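Local coordinates for uncharacterized peroxidase-related protein (PDB 2PFX) that is uncharacterised but is probably a peroxidase-related, AhpD-like oxidoreductase of the carboxymuconolactone decarboxylase type, at residues A[72-77]-A[91-96]; A[77-82]-A[125-130]; A[107-110]-A[115-118]; A[131-136]-A[160-165]; A[25-30]-A[35-40]. One frame throughout, in Å; residues are numbered along the deposited sequence.

Contact 1 of 5, residues A[72-77]-A[91-96]; sequences EREMIA and VAHGAA
The helical segments 72-77 and 91-96 run roughly antiparallel, 146° between their directions and 8.8 Å between their axes at closest approach, with E74 set opposite H93. They belong to the consecutive helices 70-84 and 87-101, a helical hairpin within the carboxymuconolactone decarboxylase region of the AhpD-like fold. At its heart is a histidine-carboxylate hydrogen bond: H93 ND1 donates to E74 OE1 at 2.6 Å, with an N-H...O angle of 153°. OE1 accepts on its syn lone pair, the side of its sister oxygen, and sits at the ring edge only 14° from the imidazole plane. The carboxylate and ring planes are themselves nearly coplanar, and the bond fixes how the ring is turned. The E74 chain bends at chi2, which carries its carboxylate to H93 and A96. A77 CB comes up obliquely to the imidazole, 4.1 Å from H93 CG. Around the pair, F168 of helix 155-178 stacks edge-to-face with H93, while Y58 of helix 48-63 touches both E74 and H93. In AhpD itself a glutamate and a histidine spaced in this way about a Cys-X-X-Cys motif serve in proton relay; E74 and H93 are consistent with that role. Over one face of the carboxylate, A96 CB packs 3.4 Å from E74 CD and 3.6 Å from OE2.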
# COMPACT_ATOMS: atom_id res chain seq x y z
N GLU A 72 -24.69 3.61 -16.83
CA GLU A 72 -24.06 4.02 -15.57
C GLU A 72 -23.55 2.81 -14.79
O GLU A 72 -22.47 2.86 -14.21
CB GLU A 72 -25.07 4.86 -14.78
CG GLU A 72 -24.97 6.33 -15.11
CD GLU A 72 -26.13 7.20 -14.65
OE1 GLU A 72 -27.17 6.68 -14.20
OE2 GLU A 72 -26.00 8.44 -14.75
N ARG A 73 -24.35 1.75 -14.80
CA ARG A 73 -23.96 0.53 -14.05
C ARG A 73 -22.79 -0.15 -14.74
O ARG A 73 -21.91 -0.67 -14.06
CB ARG A 73 -25.20 -0.34 -13.90
CG ARG A 73 -26.22 0.29 -12.96
CD ARG A 73 -27.47 -0.55 -12.87
NE ARG A 73 -28.47 -0.08 -13.80
CZ ARG A 73 -29.66 -0.62 -14.04
NH1 ARG A 73 -30.07 -1.70 -13.40
NH2 ARG A 73 -30.47 -0.05 -14.92
N GLU A 74 -22.78 -0.10 -16.06
CA GLU A 74 -21.63 -0.63 -16.79
C GLU A 74 -20.38 0.20 -16.52
O GLU A 74 -19.28 -0.35 -16.48
CB GLU A 74 -21.89 -0.68 -18.29
CG GLU A 74 -22.78 -1.81 -18.76
CD GLU A 74 -22.24 -3.20 -18.49
OE1 GLU A 74 -21.09 -3.34 -18.03
OE2 GLU A 74 -23.01 -4.16 -18.75
N MSE A 75 -20.54 1.51 -16.35
CA MSE A 75 -19.40 2.37 -16.04
C MSE A 75 -18.80 2.00 -14.69
O MSE A 75 -17.59 1.97 -14.48
CB MSE A 75 -19.86 3.83 -16.10
CG MSE A 75 -20.15 4.29 -17.52
SE MSE A 75 -21.00 6.04 -17.47
CE MSE A 75 -19.30 6.90 -17.37
N ILE A 76 -19.66 1.70 -13.73
CA ILE A 76 -19.21 1.31 -12.42
C ILE A 76 -18.42 0.02 -12.55
O ILE A 76 -17.33 -0.14 -12.00
CB ILE A 76 -20.39 1.10 -11.45
CG1 ILE A 76 -21.05 2.39 -10.97
CG2 ILE A 76 -19.98 0.29 -10.23
CD1 ILE A 76 -22.39 2.17 -10.27
N ALA A 77 -19.00 -0.88 -13.35
CA ALA A 77 -18.34 -2.18 -13.51
C ALA A 77 -16.90 -2.06 -13.99
O ALA A 77 -15.99 -2.73 -13.50
CB ALA A 77 -19.15 -3.01 -14.50
N VAL A 91 -12.56 -6.47 -20.40
CA VAL A 91 -12.90 -6.71 -21.80
C VAL A 91 -14.41 -6.75 -22.02
O VAL A 91 -14.90 -6.09 -22.95
CB VAL A 91 -12.27 -8.04 -22.26
CG1 VAL A 91 -12.82 -8.41 -23.64
CG2 VAL A 91 -10.76 -7.92 -22.22
N ALA A 92 -15.10 -7.51 -21.19
CA ALA A 92 -16.53 -7.70 -21.37
C ALA A 92 -17.29 -6.40 -21.14
O ALA A 92 -18.15 -6.02 -21.95
CB ALA A 92 -17.03 -8.81 -20.45
N HIS A 93 -16.97 -5.71 -20.05
CA HIS A 93 -17.75 -4.53 -19.64
C HIS A 93 -17.23 -3.27 -20.32
O HIS A 93 -18.01 -2.33 -20.58
CB HIS A 93 -17.74 -4.46 -18.11
CG HIS A 93 -18.56 -5.60 -17.59
ND1 HIS A 93 -19.94 -5.60 -17.66
CD2 HIS A 93 -18.20 -6.79 -17.07
CE1 HIS A 93 -20.40 -6.74 -17.16
NE2 HIS A 93 -19.37 -7.48 -16.79
N GLY A 94 -15.95 -3.25 -20.65
CA GLY A 94 -15.42 -2.24 -21.53
C GLY A 94 -16.22 -2.14 -22.83
O GLY A 94 -16.60 -1.05 -23.26
N ALA A 95 -16.48 -3.26 -23.47
CA ALA A 95 -17.28 -3.41 -24.68
C ALA A 95 -18.67 -2.83 -24.46
O ALA A 95 -19.19 -2.08 -25.28
CB ALA A 95 -17.38 -4.87 -25.12
N ALA A 96 -19.25 -3.21 -23.32
CA ALA A 96 -20.58 -2.76 -22.95
C ALA A 96 -20.65 -1.24 -22.85
O ALA A 96 -21.60 -0.63 -23.35
CB ALA A 96 -21.03 -3.39 -21.64

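Contact 2 of 5, residues A[77-82]-A[125-130]; sequences AVVVSS and VMLDFA
V79 carries CG1 anti to its backbone N (chi1 165°), which leaves CG2 on the N side of the residue and facing L127; the leucine answers with CG anti to its carbonyl carbon (chi1 -60°) and an extended second torsion (178°) that pushes its two methyls across. This is apolar packing between helices 70-84 and 121-136 in the all-helical AhpD-like fold, with no hydrogen bond from one segment to the other. V79 CG2 fits against the forked end of L127, 3.8 Å from CD2 and 3.9 Å from CD1, so one methyl meets both branches. The backbones come close there, V79 CA lying 6.9 Å from L127 CA, and the leucine fills the interval. One turn further along the second helix the meeting is looser: V80 CG2 approaches A130 CB at 4.4 Å, two small groups that add a second, lighter point of contact.

Y114, from the loop after helix 104-112, touches both V79 and L127, while T165 of helix 155-178 packs on A130. On another side of helix 70-84, S81 turns toward helix 87-101, where it touches C89 of the Cys-X-X-Cys motif, and S82 OG bonds to V111 O and to K85 of a second subunit. S81 also folds back on its own helix: A77 O receives S81 OG at 2.6 Å and S81 N at 2.9 Å, the two donors arriving from opposite faces of the carbonyl plane.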
# COMPACT_ATOMS: atom_id res chain seq x y z
N ALA A 77 -19.00 -0.88 -13.35
CA ALA A 77 -18.34 -2.18 -13.51
C ALA A 77 -16.90 -2.06 -13.99
O ALA A 77 -15.99 -2.73 -13.50
CB ALA A 77 -19.15 -3.01 -14.50
N VAL A 78 -16.71 -1.22 -14.99
CA VAL A 78 -15.38 -1.04 -15.57
C VAL A 78 -14.41 -0.35 -14.63
O VAL A 78 -13.23 -0.67 -14.58
CB VAL A 78 -15.47 -0.23 -16.88
CG1 VAL A 78 -14.08 0.05 -17.44
CG2 VAL A 78 -16.30 -1.01 -17.88
N VAL A 79 -14.89 0.63 -13.88
CA VAL A 79 -13.99 1.29 -12.93
C VAL A 79 -13.56 0.31 -11.85
O VAL A 79 -12.37 0.19 -11.50
CB VAL A 79 -14.68 2.54 -12.36
CG1 VAL A 79 -13.97 3.05 -11.12
CG2 VAL A 79 -14.76 3.60 -13.45
N VAL A 80 -14.48 -0.45 -11.29
CA VAL A 80 -14.12 -1.52 -10.34
C VAL A 80 -13.11 -2.45 -10.98
O VAL A 80 -12.06 -2.72 -10.39
CB VAL A 80 -15.36 -2.29 -9.85
CG1 VAL A 80 -14.95 -3.41 -8.89
CG2 VAL A 80 -16.33 -1.34 -9.15
N SER A 81 -13.39 -2.95 -12.19
CA SER A 81 -12.50 -3.88 -12.86
C SER A 81 -11.11 -3.34 -13.14
O SER A 81 -10.13 -4.05 -13.18
CB SER A 81 -13.09 -4.25 -14.23
OG SER A 81 -14.40 -4.74 -14.07
N SER A 82 -11.06 -2.03 -13.41
CA SER A 82 -9.78 -1.41 -13.68
C SER A 82 -8.93 -1.43 -12.42
O SER A 82 -7.73 -1.72 -12.43
CB SER A 82 -9.99 0.02 -14.19
OG SER A 82 -8.75 0.66 -14.46
N VAL A 125 -18.94 11.48 -9.16
CA VAL A 125 -18.94 11.09 -7.74
C VAL A 125 -19.44 9.66 -7.57
O VAL A 125 -19.03 8.95 -6.65
CB VAL A 125 -19.74 12.07 -6.87
CG1 VAL A 125 -19.11 13.46 -7.05
CG2 VAL A 125 -21.22 12.11 -7.18
N MSE A 126 -20.31 9.21 -8.46
CA MSE A 126 -20.73 7.82 -8.50
C MSE A 126 -19.52 6.90 -8.63
O MSE A 126 -19.35 5.94 -7.88
CB MSE A 126 -21.71 7.65 -9.65
CG MSE A 126 -22.24 6.23 -9.80
SE MSE A 126 -23.25 6.04 -11.42
CE MSE A 126 -21.75 6.14 -12.59
N LEU A 127 -18.66 7.21 -9.58
CA LEU A 127 -17.44 6.42 -9.76
C LEU A 127 -16.42 6.57 -8.65
O LEU A 127 -15.72 5.62 -8.31
CB LEU A 127 -16.80 6.73 -11.12
CG LEU A 127 -17.69 6.43 -12.33
CD1 LEU A 127 -17.01 6.81 -13.63
CD2 LEU A 127 -18.11 4.96 -12.38
N ASP A 128 -16.27 7.75 -8.06
CA ASP A 128 -15.37 7.94 -6.95
C ASP A 128 -15.77 7.10 -5.73
O ASP A 128 -14.93 6.55 -5.01
CB ASP A 128 -15.37 9.41 -6.55
CG ASP A 128 -14.63 10.36 -7.46
OD1 ASP A 128 -13.86 9.91 -8.34
OD2 ASP A 128 -14.84 11.58 -7.27
N PHE A 129 -17.08 7.02 -5.49
CA PHE A 129 -17.62 6.19 -4.41
C PHE A 129 -17.34 4.70 -4.66
O PHE A 129 -16.92 3.96 -3.78
CB PHE A 129 -19.12 6.48 -4.30
CG PHE A 129 -19.81 5.91 -3.05
CD1 PHE A 129 -19.86 6.64 -1.87
CD2 PHE A 129 -20.41 4.67 -3.06
CE1 PHE A 129 -20.50 6.13 -0.76
CE2 PHE A 129 -21.03 4.14 -1.95
CZ PHE A 129 -21.04 4.87 -0.78
N ALA A 130 -17.59 4.26 -5.88
CA ALA A 130 -17.31 2.88 -6.25
C ALA A 130 -15.83 2.58 -6.04
O ALA A 130 -15.49 1.52 -5.51
CB ALA A 130 -17.74 2.61 -7.69

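Contact 3 of 5, residues A[107-110]-A[115-118]; sequences GEML and RVAP
M109, a selenomethionine here, lies across the chain turn formed by V116, A117 and P118, touching all three with different parts of its side chain. Near the root, its CG meets V116 CG2 at 3.8 Å, and CB is almost as near. Further out the selenium rests on A117, 3.8 Å from CA and 3.9 Å from CB, and then reaches P118 CD at 4.0 Å, with the selenomethionine and the proline ring crossing at about a right angle. Extension beyond CG is what lets one side chain follow three residues in a row; the first torsion, with CG anti to the carbonyl carbon, starts it in their direction. L110 adds a lighter touch from the same helix, its CD2 lying 4.4 Å from A117 CB. No hydrogen bond crosses between the segments; apolar packing holds the turn against the helix it leaves. F87 of a second subunit packs on both M109 and V116, making this corner part of a subunit interface. Toward the interior, L110 packs on M75 and V78 of helix 70-84, which places the corner between that helix and the neighbouring chain, just ahead of helix 121-136.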
# COMPACT_ATOMS: atom_id res chain seq x y z
N GLY A 107 -15.08 4.20 -23.16
CA GLY A 107 -14.68 2.88 -22.65
C GLY A 107 -13.21 2.79 -22.32
O GLY A 107 -12.86 2.18 -21.30
N GLU A 108 -12.39 3.42 -23.16
CA GLU A 108 -10.95 3.29 -22.93
C GLU A 108 -10.53 4.05 -21.71
O GLU A 108 -9.71 3.62 -20.90
CB GLU A 108 -10.20 3.77 -24.18
CG GLU A 108 -10.52 2.91 -25.40
CD GLU A 108 -9.95 1.52 -25.23
OE1 GLU A 108 -8.70 1.44 -25.30
OE2 GLU A 108 -10.69 0.54 -25.03
N MSE A 109 -11.11 5.23 -21.58
CA MSE A 109 -10.85 6.07 -20.42
C MSE A 109 -11.19 5.35 -19.13
O MSE A 109 -10.42 5.41 -18.18
CB MSE A 109 -11.62 7.40 -20.51
CG MSE A 109 -11.07 8.36 -21.54
SE MSE A 109 -12.35 9.80 -21.80
CE MSE A 109 -11.00 11.06 -22.34
N LEU A 110 -12.32 4.67 -19.06
CA LEU A 110 -12.73 4.02 -17.81
C LEU A 110 -11.86 2.80 -17.54
O LEU A 110 -11.58 2.47 -16.40
CB LEU A 110 -14.21 3.65 -17.85
CG LEU A 110 -15.21 4.79 -18.06
CD1 LEU A 110 -16.65 4.34 -17.83
CD2 LEU A 110 -14.95 5.98 -17.15
N ARG A 115 -10.43 8.94 -14.10
CA ARG A 115 -10.35 10.31 -13.66
C ARG A 115 -10.13 11.28 -14.80
O ARG A 115 -10.31 12.48 -14.59
CB ARG A 115 -9.19 10.44 -12.68
CG ARG A 115 -9.40 9.61 -11.42
CD ARG A 115 -8.37 9.96 -10.35
NE ARG A 115 -7.67 8.75 -9.95
CZ ARG A 115 -7.96 7.93 -8.96
NH1 ARG A 115 -9.00 8.15 -8.16
NH2 ARG A 115 -7.14 6.89 -8.83
N VAL A 116 -9.72 10.77 -15.95
CA VAL A 116 -9.45 11.66 -17.07
C VAL A 116 -10.74 11.95 -17.82
O VAL A 116 -10.76 12.82 -18.68
CB VAL A 116 -8.47 11.08 -18.11
CG1 VAL A 116 -7.13 10.80 -17.48
CG2 VAL A 116 -9.07 9.82 -18.72
N ALA A 117 -11.80 11.21 -17.54
CA ALA A 117 -12.99 11.36 -18.37
C ALA A 117 -13.74 12.66 -18.03
O ALA A 117 -13.91 12.96 -16.85
CB ALA A 117 -13.90 10.16 -18.20
N PRO A 118 -14.19 13.39 -19.03
CA PRO A 118 -14.93 14.65 -18.76
C PRO A 118 -16.39 14.36 -18.48
O PRO A 118 -17.30 14.59 -19.27
CB PRO A 118 -14.75 15.40 -20.08
CG PRO A 118 -14.76 14.31 -21.11
CD PRO A 118 -14.07 13.15 -20.47

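Contact 4 of 5, residues A[131-136]-A[160-165]; sequences AKMTRA and DIANVT
M133, a selenomethionine, does most of the touching from segment 131-136. Its CB lies 3.7 Å from T165 CG2, its selenium sits 3.6 Å from A162 CA, and a bend at the last torsion (chi3 65°) curls CE over the helix backbone to 3.4 Å from A162 O and 3.9 Å from A162 CB. The side chain therefore lies in the groove between A162 and T165, residues almost one turn apart. Its backbone carbonyl is used too, M133 O accepting from R173 of a third subunit. T134 comes next, and its OG1 touches T165 CG2 at 3.8 Å while hydrogen-bonding to A130 O and to N169. Here segments 131-136 and 160-165, on helices 121-136 and 155-178 of the AhpD-like bundle, cross at 49°, with 10.2 Å between their axes, a separation that the M133 side chain bridges. T165 points its methyl across this interval and keeps its hydroxyl for its own helix: OG1 donates to I161 O at 2.7 Å from above the carbonyl plane, opposite the face that T165 N approaches. In place of T165 a glycine would probably leave M133 CB without its methyl partner, open a gap beside T134 and strip I161 O of its second donor. R135, next along, forms a salt bridge with E139 of a fourth subunit.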
# COMPACT_ATOMS: atom_id res chain seq x y z
N ALA A 131 -14.98 3.50 -6.44
CA ALA A 131 -13.53 3.39 -6.28
C ALA A 131 -13.13 3.29 -4.83
O ALA A 131 -12.33 2.43 -4.43
CB ALA A 131 -12.79 4.57 -6.92
N LYS A 132 -13.71 4.15 -4.01
CA LYS A 132 -13.42 4.10 -2.59
C LYS A 132 -13.93 2.82 -1.93
O LYS A 132 -13.33 2.24 -1.00
CB LYS A 132 -14.00 5.33 -1.90
CG LYS A 132 -13.62 5.34 -0.41
CD LYS A 132 -14.11 6.60 0.29
CE LYS A 132 -13.58 6.61 1.73
NZ LYS A 132 -13.62 8.00 2.26
N MSE A 133 -15.08 2.32 -2.35
CA MSE A 133 -15.58 1.04 -1.90
C MSE A 133 -14.65 -0.09 -2.30
O MSE A 133 -14.45 -1.07 -1.59
CB MSE A 133 -16.94 0.77 -2.54
CG MSE A 133 -18.13 1.43 -1.88
SE MSE A 133 -19.78 0.99 -2.67
CE MSE A 133 -19.75 -0.87 -2.24
N THR A 134 -14.07 0.07 -3.49
CA THR A 134 -13.23 -0.99 -4.03
C THR A 134 -11.91 -1.04 -3.29
O THR A 134 -11.42 -2.12 -2.91
CB THR A 134 -13.07 -0.79 -5.55
OG1 THR A 134 -14.36 -0.97 -6.16
CG2 THR A 134 -12.15 -1.85 -6.15
N ARG A 135 -11.33 0.13 -3.01
CA ARG A 135 -10.07 0.17 -2.27
C ARG A 135 -10.17 0.14 -0.76
O ARG A 135 -9.27 -0.35 -0.05
CB ARG A 135 -9.34 1.46 -2.68
CG ARG A 135 -8.70 1.34 -4.05
CD ARG A 135 -9.04 2.48 -4.97
NE ARG A 135 -7.99 3.49 -5.00
CZ ARG A 135 -7.98 4.56 -5.77
NH1 ARG A 135 -8.95 4.84 -6.63
NH2 ARG A 135 -6.91 5.36 -5.64
N ALA A 136 -11.24 0.67 -0.19
CA ALA A 136 -11.26 0.90 1.26
C ALA A 136 -12.66 1.09 1.77
O ALA A 136 -12.98 2.13 2.34
CB ALA A 136 -10.43 2.13 1.59
N ASP A 160 -28.12 0.79 -4.79
CA ASP A 160 -27.78 0.23 -6.09
C ASP A 160 -26.32 0.43 -6.44
O ASP A 160 -25.69 -0.46 -7.00
CB ASP A 160 -28.67 0.87 -7.15
CG ASP A 160 -30.12 0.44 -7.11
OD1 ASP A 160 -30.42 -0.42 -6.25
OD2 ASP A 160 -30.95 0.95 -7.91
N ILE A 161 -25.75 1.61 -6.16
CA ILE A 161 -24.34 1.79 -6.49
C ILE A 161 -23.47 0.83 -5.70
O ILE A 161 -22.52 0.19 -6.18
CB ILE A 161 -23.91 3.25 -6.26
CG1 ILE A 161 -24.54 4.26 -7.23
CG2 ILE A 161 -22.40 3.38 -6.32
CD1 ILE A 161 -24.55 5.66 -6.68
N ALA A 162 -23.81 0.69 -4.42
CA ALA A 162 -23.09 -0.23 -3.54
C ALA A 162 -23.21 -1.66 -4.03
O ALA A 162 -22.23 -2.41 -4.01
CB ALA A 162 -23.59 -0.10 -2.12
N ASN A 163 -24.39 -2.07 -4.49
CA ASN A 163 -24.51 -3.49 -4.86
C ASN A 163 -23.82 -3.78 -6.18
O ASN A 163 -23.17 -4.83 -6.31
CB ASN A 163 -25.98 -3.90 -4.87
CG ASN A 163 -26.41 -4.34 -3.48
OD1 ASN A 163 -26.44 -5.54 -3.18
ND2 ASN A 163 -26.71 -3.37 -2.62
N VAL A 164 -23.95 -2.87 -7.14
CA VAL A 164 -23.25 -3.07 -8.40
C VAL A 164 -21.75 -3.13 -8.14
O VAL A 164 -21.07 -4.02 -8.60
CB VAL A 164 -23.60 -1.99 -9.42
CG1 VAL A 164 -22.71 -2.07 -10.65
CG2 VAL A 164 -25.07 -2.14 -9.78
N THR A 165 -21.25 -2.16 -7.37
CA THR A 165 -19.85 -2.11 -7.01
C THR A 165 -19.40 -3.40 -6.32
O THR A 165 -18.42 -4.04 -6.71
CB THR A 165 -19.58 -0.93 -6.05
OG1 THR A 165 -19.87 0.33 -6.70
CG2 THR A 165 -18.11 -0.86 -5.65

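Contact 5 of 5, residues A[25-30]-A[35-40]; sequences KYFEIC and GMVPNV
F27 and V37 form the tight part of this contact: V37 CG1 stands over the middle of the phenyl face, 3.8 Å from the ring centroid and 6° off the ring normal, a textbook CH-pi contact. With chi1 at -178°, V37 splits its methyls, CG1 to the ring and CG2 3.7 Å from F27 O. L41 of helix 39-44 packs on F27 as well, so the ring is gripped from the next helix too. With F27 cut back to alanine, V37 CG1 would probably lose the face it rests on and the valine be set free to shift, with L41 losing a neighbour. Close by, C30 O comes within 3.3 Å of M36 O, near but unbonded, both atoms being acceptors.

Elsewhere the fit slackens. C30 CB reaches P38 CD only at 4.5 Å, and G35 is exposed to solvent; its phi of 82° would jam a side chain against the preceding carbonyl, which suits a glycine. The rest of the solvent side belongs to helix 21-34, where K25, E28 and I29 are exposed. Past the turn, N183 secures the backbone on both sides of P38, bonding through ND2 to V37 O and through OD1 to N39 N. A glycine leaving helix 21-34 and a proline at the N-cap of helix 39-44 make this a tight helix-loop-helix corner.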
# COMPACT_ATOMS: atom_id res chain seq x y z
N LYS A 25 -30.97 -24.57 -24.27
CA LYS A 25 -31.97 -23.60 -24.69
C LYS A 25 -31.57 -22.18 -24.31
O LYS A 25 -31.67 -21.22 -25.08
CB LYS A 25 -33.32 -23.92 -24.05
CG LYS A 25 -34.21 -24.85 -24.85
CD LYS A 25 -35.41 -25.32 -24.04
CE LYS A 25 -36.34 -24.14 -23.79
NZ LYS A 25 -37.58 -24.58 -23.10
N TYR A 26 -31.09 -22.03 -23.08
CA TYR A 26 -30.72 -20.73 -22.56
C TYR A 26 -29.57 -20.17 -23.38
O TYR A 26 -29.47 -19.02 -23.79
CB TYR A 26 -30.33 -20.84 -21.08
CG TYR A 26 -29.84 -19.53 -20.48
CD1 TYR A 26 -30.69 -18.44 -20.34
CD2 TYR A 26 -28.53 -19.40 -20.05
CE1 TYR A 26 -30.24 -17.25 -19.80
CE2 TYR A 26 -28.07 -18.22 -19.51
CZ TYR A 26 -28.93 -17.15 -19.38
OH TYR A 26 -28.46 -15.98 -18.84
N PHE A 27 -28.63 -21.06 -23.68
CA PHE A 27 -27.49 -20.63 -24.46
C PHE A 27 -27.89 -20.27 -25.88
O PHE A 27 -27.25 -19.40 -26.48
CB PHE A 27 -26.44 -21.74 -24.42
CG PHE A 27 -25.62 -21.76 -23.13
CD1 PHE A 27 -25.88 -20.95 -22.04
CD2 PHE A 27 -24.56 -22.65 -23.06
CE1 PHE A 27 -25.12 -20.99 -20.90
CE2 PHE A 27 -23.77 -22.69 -21.92
CZ PHE A 27 -24.05 -21.86 -20.86
N GLU A 28 -28.91 -20.92 -26.41
CA GLU A 28 -29.35 -20.50 -27.74
C GLU A 28 -29.87 -19.07 -27.71
O GLU A 28 -29.69 -18.24 -28.60
CB GLU A 28 -30.43 -21.47 -28.23
CG GLU A 28 -29.82 -22.79 -28.69
CD GLU A 28 -30.74 -23.98 -28.57
OE1 GLU A 28 -31.91 -23.83 -28.20
OE2 GLU A 28 -30.22 -25.07 -28.88
N ILE A 29 -30.54 -18.79 -26.59
CA ILE A 29 -31.10 -17.46 -26.43
C ILE A 29 -30.01 -16.41 -26.30
O ILE A 29 -30.03 -15.34 -26.92
CB ILE A 29 -32.06 -17.49 -25.21
CG1 ILE A 29 -33.32 -18.30 -25.37
CG2 ILE A 29 -32.40 -16.05 -24.84
CD1 ILE A 29 -34.53 -17.79 -26.11
N CYS A 30 -28.97 -16.66 -25.50
CA CYS A 30 -27.85 -15.74 -25.35
C CYS A 30 -27.20 -15.42 -26.70
O CYS A 30 -26.89 -14.31 -27.09
CB CYS A 30 -26.77 -16.31 -24.41
SG CYS A 30 -27.22 -16.60 -22.70
N GLY A 35 -24.98 -12.45 -29.69
CA GLY A 35 -24.07 -12.82 -30.74
C GLY A 35 -23.05 -13.85 -30.31
O GLY A 35 -22.22 -14.32 -31.08
N MSE A 36 -23.12 -14.22 -29.03
CA MSE A 36 -22.15 -15.13 -28.45
C MSE A 36 -22.75 -15.75 -27.19
O MSE A 36 -23.78 -15.26 -26.72
CB MSE A 36 -20.87 -14.37 -28.05
CG MSE A 36 -21.11 -13.38 -26.90
SE MSE A 36 -19.61 -12.37 -26.27
CE MSE A 36 -19.28 -11.49 -27.91
N VAL A 37 -22.05 -16.75 -26.67
CA VAL A 37 -22.30 -17.20 -25.30
C VAL A 37 -21.15 -16.74 -24.40
O VAL A 37 -20.04 -17.29 -24.51
CB VAL A 37 -22.48 -18.72 -25.21
CG1 VAL A 37 -22.77 -19.14 -23.78
CG2 VAL A 37 -23.62 -19.14 -26.13
N PRO A 38 -21.41 -15.74 -23.56
CA PRO A 38 -20.35 -15.25 -22.69
C PRO A 38 -19.74 -16.36 -21.85
O PRO A 38 -20.41 -17.19 -21.24
CB PRO A 38 -21.06 -14.21 -21.81
CG PRO A 38 -22.14 -13.71 -22.72
CD PRO A 38 -22.64 -14.96 -23.42
N ASN A 39 -18.41 -16.35 -21.82
CA ASN A 39 -17.70 -17.42 -21.12
C ASN A 39 -17.95 -17.50 -19.64
O ASN A 39 -17.85 -18.57 -19.05
CB ASN A 39 -16.18 -17.25 -21.38
CG ASN A 39 -15.76 -17.86 -22.71
OD1 ASN A 39 -16.50 -18.62 -23.33
ND2 ASN A 39 -14.55 -17.54 -23.17
N VAL A 40 -18.28 -16.40 -18.96
CA VAL A 40 -18.66 -16.52 -17.57
C VAL A 40 -19.85 -17.44 -17.39
O VAL A 40 -19.97 -18.18 -16.42
CB VAL A 40 -18.97 -15.13 -16.96
CG1 VAL A 40 -20.17 -14.49 -17.64
CG2 VAL A 40 -19.20 -15.26 -15.46

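Overall arrangement
Contact 5 comes first along the chain and stands by itself, about 27 to 30 Å between centres from contacts 2, 3 and 4 and on the opposite side of the chain's centre from them; even contact 1 is 18 Å off without touching it. The other four are joined. Contacts 1 and 2 share A77 on helix 70-84 and interleave along the chain, contact 3 is nested in the loop that contact 2 closes, and contact 4 follows on helix 121-136, its centre 7 Å from contact 2. Helix 70-84 thus ties the E74-H93 pair to the bundle core, while contacts 3 and 4 have the most partners in neighbouring subunits of the hexamer.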